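Local coordinates for envelope polyprotein (Puumala orthohantavirus, PDB 5FXU) that forms the ectodomain of the Gn envelope glycoprotein, a component of the antigenic hantaviral surface that probably acts together with its partner glycoprotein in cell entry, at residues L15-S23 and L233-L241. Residues are numbered along the deposited sequence; the frame is centred on the assembly and turned at random.
Sequences LGQGLVIGS and LVGSSSEPL
L19 and S238 face each other as an antiparallel hydrogen-bonded pair, with L19 N giving a nearly straight bond to S238 O (2.8 Å, 170° at the hydrogen) and S238 N returning one to L19 O. One step along, V20 and S237 make the non-hydrogen-bonded pair, and I21 N then reaches S236 O at 3.1 Å. L19 O carries a second bond: the side chain of S237, its OG anti to the backbone N (chi1 -162°), swings back so that OG donates to this carbonyl from well above its plane at 3.0 Å, whereas S238 N approaches within that plane. The carbonyl is thus gripped from two directions. Weaker CA-H...O contacts from V20 CA to S236 O and from S237 CA to L19 O fill in the ladder.

This short ladder joins the start of strand 19-30 to the beta hairpin of strands 228-234 and 237-243. The turn of that hairpin is pinned from within by S238 OG, which accepts from V234 N at 2.9 Å and donates to E239 O. Strand 19-30 also pairs with 120-130 through V20 and G129, while the turn is held from outside by Q162, bonded to S236 N and S237 O, and by E8 on S236 OG.

Apolar contacts lie on the face that carries L19. Its CD1 meets both L233 CD1 and P240 CG, with I128 and A103 adding to the cluster. I21 puts CG2 against L233 CB at 4.0 Å and 3.4 Å from G235 O, an oxygen that also accepts from R192; its CD1 also lies near L233 CB. Ahead of strand 19-30, the poorly ordered Q17 meets E239, whose extended side chain runs alongside the Q17 backbone and packs CG 3.7 Å from Q17 O.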
ATOM      1  N   LEU A  15      -4.091 -24.653   6.271  1.00113.14           N
ATOM      2  CA  LEU A  15      -2.702 -24.783   6.745  1.00114.58           C
ATOM      3  C   LEU A  15      -2.263 -23.740   7.800  1.00110.35           C
ATOM      4  O   LEU A  15      -1.072 -23.658   8.123  1.00109.42           O
ATOM      5  CB  LEU A  15      -1.721 -24.765   5.548  1.00116.24           C
ATOM      6  CG  LEU A  15      -1.756 -25.781   4.416  1.00117.37           C
ATOM      7  CD1 LEU A  15      -2.121 -27.162   4.931  1.00116.52           C
ATOM      8  CD2 LEU A  15      -2.654 -25.375   3.248  1.00116.25           C
ATOM      9  N   GLY A  16      -3.191 -22.921   8.298  1.00105.37           N
ATOM     10  CA  GLY A  16      -2.944 -22.096   9.481  1.00102.90           C
ATOM     11  C   GLY A  16      -2.415 -20.680   9.282  1.00 97.76           C
ATOM     12  O   GLY A  16      -2.742 -19.797  10.075  1.00100.55           O
ATOM     13  N   GLN A  17      -1.608 -20.454   8.243  1.00 90.33           N
ATOM     14  CA  GLN A  17      -0.797 -19.216   8.113  1.00 86.49           C
ATOM     15  C   GLN A  17      -1.399 -18.090   7.193  1.00 74.20           C
ATOM     16  O   GLN A  17      -0.755 -17.036   6.955  1.00 71.42           O
ATOM     17  CB  GLN A  17       0.637 -19.629   7.688  1.00 90.90           C
ATOM     18  CG  GLN A  17       1.423 -20.461   8.706  1.00 95.06           C
ATOM     19  CD  GLN A  17       1.982 -19.695   9.902  1.00 98.49           C
ATOM     20  OE1 GLN A  17       1.230 -19.177  10.731  1.00 94.79           O
ATOM     21  NE2 GLN A  17       3.317 -19.670  10.026  1.00101.60           N
ATOM     22  N   GLY A  18      -2.628 -18.304   6.715  1.00 61.45           N
ATOM     23  CA  GLY A  18      -3.296 -17.373   5.815  1.00 53.37           C
ATOM     24  C   GLY A  18      -3.930 -16.219   6.565  1.00 47.20           C
ATOM     25  O   GLY A  18      -4.250 -16.321   7.742  1.00 47.51           O
ATOM     26  N   LEU A  19      -4.098 -15.107   5.879  1.00 41.25           N
ATOM     27  CA  LEU A  19      -4.791 -13.966   6.435  1.00 37.27           C
ATOM     28  C   LEU A  19      -5.912 -13.582   5.499  1.00 35.26           C
ATOM     29  O   LEU A  19      -5.786 -13.774   4.285  1.00 36.38           O
ATOM     30  CB  LEU A  19      -3.828 -12.798   6.578  1.00 36.31           C
ATOM     31  CG  LEU A  19      -2.582 -12.985   7.436  1.00 35.82           C
ATOM     32  CD1 LEU A  19      -1.687 -11.785   7.276  1.00 35.05           C
ATOM     33  CD2 LEU A  19      -2.959 -13.131   8.888  1.00 36.58           C
ATOM     34  N   VAL A  20      -6.990 -13.018   6.043  1.00 32.37           N
ATOM     35  CA  VAL A  20      -7.988 -12.337   5.224  1.00 31.50           C
ATOM     36  C   VAL A  20      -7.596 -10.867   5.092  1.00 30.32           C
ATOM     37  O   VAL A  20      -6.977 -10.317   5.965  1.00 29.79           O
ATOM     38  CB  VAL A  20      -9.450 -12.441   5.757  1.00 32.12           C
ATOM     39  CG1 VAL A  20     -10.000 -13.833   5.533  1.00 33.00           C
ATOM     40  CG2 VAL A  20      -9.583 -12.054   7.221  1.00 31.86           C
ATOM     41  N   ILE A  21      -7.981 -10.250   3.988  1.00 30.22           N
ATOM     42  CA  ILE A  21      -7.771  -8.829   3.757  1.00 29.83           C
ATOM     43  C   ILE A  21      -8.970  -8.238   3.066  1.00 29.53           C
ATOM     44  O   ILE A  21      -9.552  -8.864   2.188  1.00 30.78           O
ATOM     45  CB  ILE A  21      -6.513  -8.562   2.910  1.00 30.16           C
ATOM     46  CG1 ILE A  21      -6.308  -7.046   2.694  1.00 30.50           C
ATOM     47  CG2 ILE A  21      -6.539  -9.340   1.590  1.00 30.10           C
ATOM     48  CD1 ILE A  21      -4.936  -6.702   2.172  1.00 30.73           C
ATOM     49  N   GLY A  22      -9.325  -7.029   3.453  1.00 29.40           N
ATOM     50  CA  GLY A  22     -10.304  -6.227   2.710  1.00 29.69           C
ATOM     51  C   GLY A  22      -9.930  -4.750   2.750  1.00 29.80           C
ATOM     52  O   GLY A  22      -9.077  -4.336   3.527  1.00 29.39           O
ATOM     53  N   SER A  23     -10.569  -3.940   1.918  1.00 30.68           N
ATOM     54  CA  SER A  23     -10.251  -2.511   1.901  1.00 31.09           C
ATOM     55  C   SER A  23     -11.370  -1.735   1.302  1.00 32.07           C
ATOM     56  O   SER A  23     -12.083  -2.251   0.480  1.00 33.43           O
ATOM     57  CB  SER A  23      -8.912  -2.216   1.173  1.00 30.18           C
ATOM     58  OG  SER A  23      -8.930  -2.579  -0.204  1.00 30.15           O
ATOM     59  N   LEU A 233      -0.639  -9.289   0.072  1.00 31.22           N
ATOM     60  CA  LEU A 233      -1.622 -10.337   0.184  1.00 31.78           C
ATOM     61  C   LEU A 233      -2.289 -10.450  -1.156  1.00 31.56           C
ATOM     62  O   LEU A 233      -2.569  -9.439  -1.798  1.00 29.87           O
ATOM     63  CB  LEU A 233      -2.648 -10.037   1.269  1.00 32.36           C
ATOM     64  CG  LEU A 233      -2.359 -10.335   2.741  1.00 33.86           C
ATOM     65  CD1 LEU A 233      -1.523 -11.559   3.063  1.00 33.32           C
ATOM     66  CD2 LEU A 233      -1.677  -9.119   3.296  1.00 35.44           C
ATOM     67  N   VAL A 234      -2.551 -11.685  -1.557  1.00 31.61           N
ATOM     68  CA  VAL A 234      -3.089 -11.993  -2.857  1.00 33.38           C
ATOM     69  C   VAL A 234      -4.568 -12.335  -2.723  1.00 34.23           C
ATOM     70  O   VAL A 234      -4.940 -13.176  -1.926  1.00 36.49           O
ATOM     71  CB  VAL A 234      -2.329 -13.184  -3.460  1.00 33.52           C
ATOM     72  CG1 VAL A 234      -2.777 -13.420  -4.873  1.00 35.03           C
ATOM     73  CG2 VAL A 234      -0.827 -12.922  -3.433  1.00 33.42           C
ATOM     74  N   GLY A 235      -5.406 -11.707  -3.529  1.00 35.31           N
ATOM     75  CA  GLY A 235      -6.850 -11.939  -3.490  1.00 36.12           C
ATOM     76  C   GLY A 235      -7.486 -11.507  -2.183  1.00 35.90           C
ATOM     77  O   GLY A 235      -7.046 -10.548  -1.559  1.00 37.36           O
ATOM     78  N   SER A 236      -8.536 -12.196  -1.783  1.00 35.44           N
ATOM     79  CA  SER A 236      -9.194 -11.875  -0.541  1.00 35.52           C
ATOM     80  C   SER A 236      -8.539 -12.584   0.647  1.00 34.18           C
ATOM     81  O   SER A 236      -8.782 -12.214   1.786  1.00 32.38           O
ATOM     82  CB  SER A 236     -10.669 -12.232  -0.652  1.00 37.31           C
ATOM     83  OG  SER A 236     -10.833 -13.599  -1.036  1.00 40.90           O
ATOM     84  N   SER A 237      -7.704 -13.593   0.380  1.00 33.48           N
ATOM     85  CA  SER A 237      -7.032 -14.342   1.420  1.00 33.93           C
ATOM     86  C   SER A 237      -5.810 -15.081   0.917  1.00 32.10           C
ATOM     87  O   SER A 237      -5.854 -15.649  -0.133  1.00 32.05           O
ATOM     88  CB  SER A 237      -8.010 -15.380   1.972  1.00 35.66           C
ATOM     89  OG  SER A 237      -7.590 -15.853   3.223  1.00 39.61           O
ATOM     90  N   SER A 238      -4.723 -15.063   1.662  1.00 31.01           N
ATOM     91  CA  SER A 238      -3.496 -15.738   1.242  1.00 32.53           C
ATOM     92  C   SER A 238      -2.545 -15.694   2.376  1.00 33.22           C
ATOM     93  O   SER A 238      -2.764 -14.984   3.364  1.00 33.21           O
ATOM     94  CB  SER A 238      -2.811 -15.053   0.004  1.00 33.05           C
ATOM     95  OG  SER A 238      -2.110 -13.822   0.325  1.00 31.62           O
ATOM     96  N   GLU A 239      -1.455 -16.416   2.212  1.00 36.12           N
ATOM     97  CA  GLU A 239      -0.289 -16.195   3.033  1.00 39.19           C
ATOM     98  C   GLU A 239       0.452 -14.942   2.555  1.00 38.64           C
ATOM     99  O   GLU A 239       0.414 -14.619   1.377  1.00 37.38           O
ATOM    100  CB  GLU A 239       0.619 -17.405   2.976  1.00 43.63           C
ATOM    101  CG  GLU A 239      -0.040 -18.570   3.677  1.00 49.16           C
ATOM    102  CD  GLU A 239       0.806 -19.818   3.697  1.00 55.01           C
ATOM    103  OE1 GLU A 239       1.519 -20.104   2.704  1.00 58.91           O
ATOM    104  OE2 GLU A 239       0.741 -20.522   4.725  1.00 61.94           O
ATOM    105  N   PRO A 240       1.151 -14.250   3.464  1.00 37.25           N
ATOM    106  CA  PRO A 240       1.928 -13.092   3.025  1.00 37.28           C
ATOM    107  C   PRO A 240       3.010 -13.445   1.988  1.00 36.86           C
ATOM    108  O   PRO A 240       3.634 -14.493   2.073  1.00 37.15           O
ATOM    109  CB  PRO A 240       2.582 -12.591   4.316  1.00 37.62           C
ATOM    110  CG  PRO A 240       1.816 -13.270   5.416  1.00 37.85           C
ATOM    111  CD  PRO A 240       1.407 -14.577   4.872  1.00 36.81           C
ATOM    112  N   LEU A 241       3.161 -12.576   1.001  1.00 35.26           N
ATOM    113  CA  LEU A 241       4.143 -12.711  -0.068  1.00 34.51           C
ATOM    114  C   LEU A 241       5.156 -11.565   0.087  1.00 33.00           C
ATOM    115  O   LEU A 241       4.777 -10.402   0.121  1.00 31.99           O
ATOM    116  CB  LEU A 241       3.412 -12.609  -1.388  1.00 34.76           C
ATOM    117  CG  LEU A 241       4.236 -12.407  -2.647  1.00 35.63           C
ATOM    118  CD1 LEU A 241       5.159 -13.595  -2.896  1.00 36.83           C
ATOM    119  CD2 LEU A 241       3.284 -12.193  -3.813  1.00 35.20           C
TER